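Local coordinates for protein meso-diaminopimelate dehydrogenase (Clostridium tetani, PDB 3WGY) that catalyses, in its natural form, the reversible NADP-dependent oxidative deamination of meso-diaminopimelate, and here is an engineered variant crystallised with the 2-oxo acid 4-methyl-2-oxovalerate, at residues Gly114-Ile119 with Arg289-Leu294; Val10-Gly13 with Val19-Ala22; Ile83-Asn88 with Asp107-Lys112; Phe35-Ile40 with Ala73-Glu78. The protein carries 6 engineered substitutions. One frame throughout, in Å; residues are numbered along the deposited sequence.

All four contacts lie in the Rossmann-type dinucleotide-binding domain, around its parallel seven-stranded sheet. Along the chain, contact 2 comes first, at the turn from strand 5-10 into helix 14-23; contact 4 then joins the end of strand 29-36 to residues 73-78, and contact 3 sets helix 80-84 against helix 99-113. Contact 1 closes the series by bringing helix 276-296, from far along the sequence, onto strand 116-118. Contacts 1 and 3 have centres about 10 Å apart and touch through Ser117 and Ser110; contacts 2 and 4, with centres about 12 Å apart, meet where Gly11 N bonds to Phe35 O. The first pair is thus sheet-and-helix packing, the second the polar rim by the glycine-rich turn.

Contact 1: residues Gly114-Ile119 with Arg289-Leu294; sequences GNISLI and RAIYKL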
# COMPACT_ATOMS: atom_id res chain seq x y z
N GLY B 114 22.41 17.43 -13.53
CA GLY B 114 21.63 16.74 -14.54
C GLY B 114 21.36 15.29 -14.15
O GLY B 114 21.27 14.41 -15.01
N ASN B 115 21.23 15.04 -12.85
CA ASN B 115 20.97 13.70 -12.33
C ASN B 115 19.70 13.70 -11.49
O ASN B 115 19.12 14.75 -11.23
CB ASN B 115 22.13 13.23 -11.46
CG ASN B 115 23.40 13.02 -12.25
OD1 ASN B 115 24.50 13.20 -11.72
ND2 ASN B 115 23.26 12.62 -13.51
N ILE B 116 19.27 12.52 -11.06
CA ILE B 116 18.08 12.41 -10.23
C ILE B 116 18.47 11.70 -8.95
O ILE B 116 19.25 10.75 -8.98
CB ILE B 116 16.95 11.64 -10.95
CG1 ILE B 116 15.82 11.33 -9.97
CG2 ILE B 116 17.49 10.36 -11.56
CD1 ILE B 116 14.59 10.73 -10.62
N SER B 117 17.93 12.16 -7.83
CA SER B 117 18.23 11.56 -6.54
C SER B 117 16.98 11.21 -5.75
O SER B 117 16.13 12.06 -5.51
CB SER B 117 19.09 12.50 -5.69
OG SER B 117 20.38 12.66 -6.26
N LEU B 118 16.88 9.95 -5.34
CA LEU B 118 15.75 9.51 -4.54
C LEU B 118 16.17 9.53 -3.07
O LEU B 118 17.12 8.85 -2.68
CB LEU B 118 15.33 8.09 -4.93
CG LEU B 118 14.34 7.44 -3.96
CD1 LEU B 118 13.08 8.29 -3.87
CD2 LEU B 118 14.00 6.02 -4.44
N ILE B 119 15.49 10.32 -2.26
CA ILE B 119 15.82 10.39 -0.84
C ILE B 119 14.73 9.76 0.03
O ILE B 119 13.58 9.65 -0.37
CB ILE B 119 15.99 11.84 -0.37
CG1 ILE B 119 14.62 12.51 -0.26
CG2 ILE B 119 16.87 12.62 -1.35
CD1 ILE B 119 14.62 13.77 0.57
N ARG B 289 15.44 0.46 -9.60
CA ARG B 289 14.87 0.18 -10.91
C ARG B 289 14.05 1.38 -11.36
O ARG B 289 14.10 1.78 -12.52
CB ARG B 289 13.98 -1.06 -10.88
CG ARG B 289 13.35 -1.38 -12.24
CD ARG B 289 12.56 -2.68 -12.25
NE ARG B 289 13.39 -3.85 -11.94
CZ ARG B 289 13.46 -4.42 -10.74
NH1 ARG B 289 12.76 -3.95 -9.72
NH2 ARG B 289 14.25 -5.48 -10.57
N ALA B 290 13.31 1.97 -10.42
CA ALA B 290 12.47 3.12 -10.71
C ALA B 290 13.28 4.36 -11.06
O ALA B 290 12.91 5.11 -11.97
CB ALA B 290 11.56 3.42 -9.53
N ILE B 291 14.36 4.60 -10.32
CA ILE B 291 15.19 5.76 -10.56
C ILE B 291 15.88 5.64 -11.91
O ILE B 291 16.01 6.62 -12.65
CB ILE B 291 16.25 5.94 -9.46
CG1 ILE B 291 15.54 6.18 -8.12
CG2 ILE B 291 17.17 7.10 -9.79
CD1 ILE B 291 14.51 7.29 -8.16
N TYR B 292 16.31 4.43 -12.23
CA TYR B 292 16.96 4.17 -13.51
C TYR B 292 15.98 4.55 -14.61
O TYR B 292 16.33 5.25 -15.55
CB TYR B 292 17.33 2.69 -13.62
CG TYR B 292 17.74 2.26 -15.02
CD1 TYR B 292 16.78 1.85 -15.95
CD2 TYR B 292 19.07 2.29 -15.42
CE1 TYR B 292 17.15 1.48 -17.25
CE2 TYR B 292 19.45 1.92 -16.70
CZ TYR B 292 18.49 1.52 -17.62
OH TYR B 292 18.87 1.16 -18.90
N LYS B 293 14.74 4.08 -14.49
CA LYS B 293 13.71 4.37 -15.48
C LYS B 293 13.49 5.87 -15.60
O LYS B 293 13.50 6.42 -16.69
CB LYS B 293 12.40 3.68 -15.12
CG LYS B 293 12.52 2.17 -15.03
CD LYS B 293 11.16 1.51 -14.89
CE LYS B 293 11.30 0.00 -14.80
NZ LYS B 293 9.98 -0.67 -14.88
N LEU B 294 13.31 6.54 -14.46
CA LEU B 294 13.10 7.98 -14.46
C LEU B 294 14.30 8.75 -14.99
O LEU B 294 14.13 9.80 -15.62
CB LEU B 294 12.75 8.47 -13.05
CG LEU B 294 11.33 8.20 -12.56
CD1 LEU B 294 11.21 8.66 -11.12
CD2 LEU B 294 10.32 8.93 -13.43
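Ile291 of helix 276-296 lays its two outer branches over two side chains of strand 116-118. Its CD1 presses on Leu118 CB at 3.4 Å, tighter than usual for two carbons, and Leu118 CD2 follows at 4.0 Å from the same Ile291 CD1. The other branch turns to Ile116, with the methyls Ile116 CG2 and Ile291 CG2 3.7 Å apart. With CG1 trans to the backbone N (chi1 170°), Ile116 carries its long arm on to the next helical turn, where CD1 reaches Leu294 CB at 3.8 Å and passes that side chain nearly at a right angle. Ile116 and Leu118, two residues apart, thus project from one face of the strand, while Ser117 between them points away and bonds to Ser110 and Thr89. The strand and helix axes run nearly antiparallel, at 159°, with a closest approach of 9.1 Å. Val90 and Val303, from the strands on either side of 116-118, also touch Ile291 and widen the apolar bed. No hydrogen bond crosses between the two segments; aliphatic carbons of branched side chains make the close contacts, so helix and sheet are held here by shape and by the burial of hydrocarbon.

Contact 2: residues Val10-Gly13 with Val19-Ala22; sequences VGYG and VEKA
The glycine-rich turn of a Rossmann-type nucleotide-binding fold, with a sequence consistent with GxGxxG, leads from strand 5-10 into helix 14-23, and here a tyrosine of the turn reaches over to the helix it precedes. Tyr12 lies between Gly11 and Gly13, the latter at the N-cap position of the helix. Tyr12 OH donates a hydrogen bond of 2.6 Å to Glu20 OE1. Glu20 OE1 sits at the edge of the ring, near its plane, 3.4 Å from Tyr12 CE1, whereas the carboxylate itself is turned 70° from the ring. The phenol oxygen reaches OE1 on its syn side, 19° out of the carboxylate plane. Tyr12 has CG opposite the backbone N (chi1 -156°), which carries the ring across toward the helix; Glu20 answers with an extended chain from the second helical turn. Such a short bond to a carboxylate probably polarises the phenol O-H and ties down the far end of the ring. Lys17 adds a cation-pi contact to the same ring, and its NZ bonds to Tyr12 O. Ile34 of strand 29-36 touches both side chains, and Ile9 of strand 5-10 and Leu31 of strand 29-36 touch Glu20. The pair thus lies against strands 5-10 and 29-36, while Val19 and Ala22 of the helix pack on helix 276-296.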
# COMPACT_ATOMS: atom_id res chain seq x y z
N VAL B 10 27.53 2.13 -2.19
CA VAL B 10 28.46 2.92 -1.39
C VAL B 10 28.26 2.53 0.07
O VAL B 10 27.22 2.82 0.66
CB VAL B 10 28.21 4.43 -1.51
CG1 VAL B 10 29.19 5.18 -0.63
CG2 VAL B 10 28.34 4.88 -2.96
N GLY B 11 29.27 1.87 0.65
CA GLY B 11 29.17 1.44 2.03
C GLY B 11 28.93 -0.05 2.08
O GLY B 11 28.01 -0.56 1.45
N TYR B 12 29.75 -0.76 2.84
CA TYR B 12 29.59 -2.20 2.91
C TYR B 12 29.26 -2.71 4.31
O TYR B 12 29.88 -3.65 4.80
CB TYR B 12 30.86 -2.87 2.36
CG TYR B 12 30.67 -4.27 1.84
CD1 TYR B 12 29.55 -4.61 1.07
CD2 TYR B 12 31.64 -5.25 2.06
CE1 TYR B 12 29.41 -5.90 0.53
CE2 TYR B 12 31.51 -6.52 1.53
CZ TYR B 12 30.40 -6.84 0.77
OH TYR B 12 30.29 -8.11 0.26
N GLY B 13 28.29 -2.06 4.94
CA GLY B 13 27.83 -2.45 6.26
C GLY B 13 26.71 -3.45 6.08
O GLY B 13 26.66 -4.16 5.07
N VAL B 19 22.10 -5.10 0.16
CA VAL B 19 21.83 -4.65 -1.20
C VAL B 19 22.49 -5.59 -2.20
O VAL B 19 21.88 -5.96 -3.21
CB VAL B 19 22.37 -3.22 -1.43
CG1 VAL B 19 22.28 -2.86 -2.90
CG2 VAL B 19 21.56 -2.24 -0.60
N GLU B 20 23.74 -5.96 -1.93
CA GLU B 20 24.46 -6.87 -2.81
C GLU B 20 23.67 -8.16 -2.97
O GLU B 20 23.56 -8.70 -4.06
CB GLU B 20 25.85 -7.17 -2.25
CG GLU B 20 26.57 -8.31 -2.96
CD GLU B 20 27.97 -8.53 -2.44
OE1 GLU B 20 28.15 -8.60 -1.20
OE2 GLU B 20 28.90 -8.65 -3.26
N LYS B 21 23.12 -8.64 -1.86
CA LYS B 21 22.34 -9.86 -1.86
C LYS B 21 21.07 -9.73 -2.70
O LYS B 21 20.79 -10.56 -3.56
CB LYS B 21 21.96 -10.27 -0.43
CG LYS B 21 22.83 -11.38 0.11
CD LYS B 21 22.70 -11.53 1.61
CE LYS B 21 24.04 -11.99 2.18
NZ LYS B 21 23.99 -12.44 3.60
N ALA B 22 20.31 -8.67 -2.44
CA ALA B 22 19.07 -8.45 -3.16
C ALA B 22 19.27 -8.33 -4.67
O ALA B 22 18.44 -8.78 -5.45
CB ALA B 22 18.38 -7.21 -2.62

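Contact 3: residues Ile83-Asn88 with Asp107-Lys112; sequences IASQFN and DEISKK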
# COMPACT_ATOMS: atom_id res chain seq x y z
N ILE B 83 28.00 12.40 -3.89
CA ILE B 83 27.76 11.38 -4.91
C ILE B 83 26.74 11.87 -5.94
O ILE B 83 26.82 11.53 -7.12
CB ILE B 83 27.19 10.07 -4.31
CG1 ILE B 83 27.89 9.72 -3.00
CG2 ILE B 83 27.33 8.93 -5.32
CD1 ILE B 83 29.37 9.49 -3.12
N ALA B 84 25.78 12.67 -5.48
CA ALA B 84 24.73 13.19 -6.35
C ALA B 84 25.26 14.00 -7.53
O ALA B 84 24.66 14.02 -8.60
CB ALA B 84 23.74 14.03 -5.55
N SER B 85 26.39 14.68 -7.32
CA SER B 85 26.98 15.49 -8.38
C SER B 85 27.63 14.63 -9.45
O SER B 85 28.07 15.13 -10.47
CB SER B 85 28.04 16.43 -7.81
OG SER B 85 27.47 17.43 -6.99
N GLN B 86 27.66 13.33 -9.21
CA GLN B 86 28.30 12.43 -10.16
C GLN B 86 27.44 11.26 -10.60
O GLN B 86 27.69 10.68 -11.66
CB GLN B 86 29.60 11.90 -9.55
CG GLN B 86 30.55 13.00 -9.09
CD GLN B 86 31.70 12.47 -8.26
OE1 GLN B 86 31.51 11.93 -7.17
NE2 GLN B 86 32.92 12.63 -8.78
N PHE B 87 26.45 10.90 -9.80
CA PHE B 87 25.58 9.78 -10.16
C PHE B 87 24.15 10.04 -9.75
O PHE B 87 23.86 10.97 -9.01
CB PHE B 87 26.02 8.48 -9.46
CG PHE B 87 27.48 8.15 -9.63
CD1 PHE B 87 28.45 8.81 -8.89
CD2 PHE B 87 27.88 7.16 -10.52
CE1 PHE B 87 29.81 8.50 -9.03
CE2 PHE B 87 29.23 6.83 -10.67
CZ PHE B 87 30.19 7.51 -9.92
N ASN B 88 23.24 9.21 -10.27
CA ASN B 88 21.84 9.32 -9.87
C ASN B 88 21.91 8.54 -8.57
O ASN B 88 22.55 7.50 -8.51
CB ASN B 88 20.94 8.59 -10.87
CG ASN B 88 20.95 9.22 -12.24
OD1 ASN B 88 20.75 10.42 -12.38
ND2 ASN B 88 21.19 8.40 -13.26
N ASP B 107 18.31 18.26 -4.05
CA ASP B 107 17.62 18.77 -5.23
C ASP B 107 18.52 19.72 -6.02
O ASP B 107 18.64 19.59 -7.24
CB ASP B 107 16.33 19.50 -4.81
CG ASP B 107 15.45 19.85 -5.99
OD1 ASP B 107 15.26 18.99 -6.88
OD2 ASP B 107 14.94 20.99 -6.04
N GLU B 108 19.15 20.65 -5.32
CA GLU B 108 20.05 21.60 -5.97
C GLU B 108 21.18 20.87 -6.68
O GLU B 108 21.39 21.04 -7.88
CB GLU B 108 20.64 22.56 -4.93
CG GLU B 108 22.16 22.71 -5.01
CD GLU B 108 22.71 23.69 -4.01
OE1 GLU B 108 22.42 24.90 -4.15
OE2 GLU B 108 23.43 23.27 -3.08
N ILE B 109 21.91 20.04 -5.93
CA ILE B 109 23.03 19.29 -6.47
C ILE B 109 22.62 18.38 -7.63
O ILE B 109 23.33 18.29 -8.63
CB ILE B 109 23.67 18.43 -5.37
CG1 ILE B 109 24.14 19.34 -4.23
CG2 ILE B 109 24.83 17.63 -5.94
CD1 ILE B 109 24.22 18.66 -2.88
N SER B 110 21.47 17.72 -7.49
CA SER B 110 20.98 16.82 -8.53
C SER B 110 20.74 17.57 -9.84
O SER B 110 21.30 17.21 -10.88
CB SER B 110 19.67 16.16 -8.07
OG SER B 110 19.89 15.38 -6.91
N LYS B 111 19.92 18.61 -9.78
CA LYS B 111 19.62 19.40 -10.97
C LYS B 111 20.91 19.95 -11.58
O LYS B 111 21.21 19.70 -12.75
CB LYS B 111 18.67 20.56 -10.62
CG LYS B 111 17.23 20.11 -10.37
CD LYS B 111 16.32 21.27 -10.01
CE LYS B 111 14.88 20.80 -9.86
NZ LYS B 111 13.97 21.87 -9.36
N LYS B 112 21.67 20.68 -10.77
CA LYS B 112 22.93 21.26 -11.20
C LYS B 112 23.78 20.26 -11.99
O LYS B 112 24.51 20.64 -12.91
CB LYS B 112 23.68 21.76 -9.97
CG LYS B 112 24.88 22.66 -10.23
CD LYS B 112 25.43 23.17 -8.90
CE LYS B 112 26.67 24.02 -9.07
NZ LYS B 112 27.20 24.46 -7.74
O HOH W 1 25.75 19.31 -8.94
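Ala84 and Ile109 form the close-packed part of this contact: Ala84 CB lies 3.8 Å from Ile109 CG2, where helix 80-84 comes up against helix 99-113. Ile109 has CG2 trans to the backbone N, and that methyl is the one directed at the neighbouring helix. Ser110 OG borders the same spot at 4.3 Å from Ala84 CB; its polar partners are Met106 O, one helical turn back, and Ser117 OG on strand 116-118. The backbones draw near here, with Ala84 CA 5.7 Å from Ser110 CA. Toward solvent the joint changes character. Ser85 is exposed, and a water stands between it and the second helix, giving a hydrogen bond of 2.6 Å to Ile109 O. Its link to Ser85 OG is longer and less certain, since that OG is modelled too close to Ile109 CG2. No direct hydrogen bond joins the segments. Just beyond, Ile83 O accepts from both Gln86 N and Phe87 N on the way to strand 88-90. Two helices bracketing a strand and packed side by side on one face of a parallel sheet are the usual layering of a Rossmann-type alpha/beta domain.

Contact 4: residues Phe35-Ile40 with Ala73-Glu78; sequences FTRRDI and ATDLVE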
# COMPACT_ATOMS: atom_id res chain seq x y z
N PHE B 35 31.82 0.42 -3.16
CA PHE B 35 32.82 1.37 -2.71
C PHE B 35 32.93 1.38 -1.20
O PHE B 35 31.94 1.50 -0.49
CB PHE B 35 32.46 2.75 -3.26
CG PHE B 35 32.39 2.77 -4.77
CD1 PHE B 35 33.56 2.73 -5.53
CD2 PHE B 35 31.17 2.73 -5.43
CE1 PHE B 35 33.52 2.63 -6.92
CE2 PHE B 35 31.12 2.63 -6.82
CZ PHE B 35 32.29 2.57 -7.56
N THR B 36 34.16 1.25 -0.70
CA THR B 36 34.40 1.22 0.73
C THR B 36 35.60 2.05 1.16
O THR B 36 36.55 2.22 0.40
CB THR B 36 34.63 -0.20 1.21
OG1 THR B 36 35.00 -0.18 2.59
CG2 THR B 36 35.74 -0.86 0.40
N ARG B 37 35.55 2.57 2.39
CA ARG B 37 36.66 3.36 2.93
C ARG B 37 37.78 2.47 3.45
O ARG B 37 38.92 2.91 3.56
CB ARG B 37 36.17 4.27 4.06
CG ARG B 37 35.37 5.48 3.59
CD ARG B 37 35.10 6.45 4.73
NE ARG B 37 34.29 7.61 4.32
CZ ARG B 37 34.79 8.78 3.93
NH1 ARG B 37 36.10 8.98 3.89
NH2 ARG B 37 33.97 9.77 3.58
N ARG B 38 37.47 1.21 3.75
CA ARG B 38 38.47 0.28 4.27
C ARG B 38 39.58 0.01 3.25
O ARG B 38 39.36 0.08 2.04
CB ARG B 38 37.81 -1.06 4.65
CG ARG B 38 36.71 -0.98 5.71
CD ARG B 38 35.37 -1.49 5.17
NE ARG B 38 34.24 -1.20 6.06
CZ ARG B 38 33.04 -0.78 5.65
NH1 ARG B 38 32.80 -0.60 4.35
NH2 ARG B 38 32.09 -0.54 6.54
N ASP B 39 40.77 -0.29 3.75
CA ASP B 39 41.90 -0.58 2.88
C ASP B 39 41.62 -1.95 2.27
O ASP B 39 41.84 -2.98 2.92
CB ASP B 39 43.21 -0.64 3.68
CG ASP B 39 44.42 -0.97 2.81
OD1 ASP B 39 45.51 -1.16 3.37
OD2 ASP B 39 44.27 -1.04 1.57
N ILE B 40 41.13 -1.96 1.04
CA ILE B 40 40.81 -3.23 0.42
C ILE B 40 42.03 -4.11 0.21
O ILE B 40 41.89 -5.29 -0.13
CB ILE B 40 40.07 -3.03 -0.93
CG1 ILE B 40 40.93 -2.21 -1.89
CG2 ILE B 40 38.75 -2.34 -0.69
CD1 ILE B 40 40.30 -2.05 -3.25
N ALA B 73 28.92 5.83 9.63
CA ALA B 73 29.56 6.97 10.27
C ALA B 73 29.28 8.24 9.48
O ALA B 73 29.09 8.19 8.26
CB ALA B 73 31.06 6.75 10.37
N THR B 74 29.27 9.37 10.19
CA THR B 74 29.03 10.70 9.63
C THR B 74 28.61 10.82 8.17
O THR B 74 27.50 11.28 7.89
CB THR B 74 30.27 11.60 9.86
OG1 THR B 74 30.20 12.73 8.98
CG2 THR B 74 31.55 10.83 9.62
N ASP B 75 29.47 10.42 7.23
CA ASP B 75 29.12 10.52 5.81
C ASP B 75 27.78 9.83 5.56
O ASP B 75 27.18 9.94 4.49
CB ASP B 75 30.23 9.90 4.94
CG ASP B 75 30.33 8.38 5.08
OD1 ASP B 75 31.32 7.81 4.56
OD2 ASP B 75 29.44 7.77 5.69
N LEU B 76 27.31 9.14 6.60
CA LEU B 76 26.04 8.43 6.63
C LEU B 76 25.00 9.49 6.96
O LEU B 76 24.16 9.31 7.85
CB LEU B 76 26.09 7.37 7.73
CG LEU B 76 24.83 6.66 8.23
CD1 LEU B 76 24.49 5.49 7.33
CD2 LEU B 76 25.09 6.18 9.66
N VAL B 77 25.08 10.61 6.25
CA VAL B 77 24.17 11.73 6.43
C VAL B 77 24.81 12.93 5.75
O VAL B 77 24.17 13.97 5.58
CB VAL B 77 23.96 12.06 7.94
CG1 VAL B 77 25.07 12.99 8.45
CG2 VAL B 77 22.60 12.69 8.15
N GLU B 78 26.07 12.77 5.34
CA GLU B 78 26.82 13.85 4.71
C GLU B 78 27.34 13.67 3.28
O GLU B 78 27.76 14.66 2.67
CB GLU B 78 28.00 14.24 5.60
CG GLU B 78 27.69 15.30 6.66
CD GLU B 78 27.43 16.67 6.05
OE1 GLU B 78 27.18 17.62 6.81
OE2 GLU B 78 27.48 16.79 4.80
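Arg37 reaches across to Asp75 with an outstretched chain. Its CB points toward residues 73-78, and from CG to NE the chain is fully extended, which carries the polar head straight over. CD already comes within 4.0 Å of Asp75 OD1. The next atom, NE, makes the main bond of a salt bridge, 3.0 Å to Asp75 OD1 and nearly straight at 165°. CZ follows 3.7 Å from Asp75 OD1, and NH2 adds a weak, more bent bond of 3.4 Å to the same Asp75 OD1. One carboxylate oxygen thus serves two nitrogens along the NE-NH2 edge. OD1 lies close to the guanidinium plane but is approached on its anti side, 26° out of the carboxylate plane, and the two flat groups are inclined by 34°. This is not the bidentate pairing in which each carboxylate oxygen takes its own nitrogen. Arg37 is exposed, so solvent probably tempers the attraction. Behind it Thr36 OG1 accepts from Arg38 N in an ST turn and also from Arg38 NH1, shaping the chain as it leaves the sheet. The bridge thus spans from the end of strand 29-36, which lies between strands 5-10 and 50-52, to the weakly bonded helix 75-78 that precedes helix 80-84.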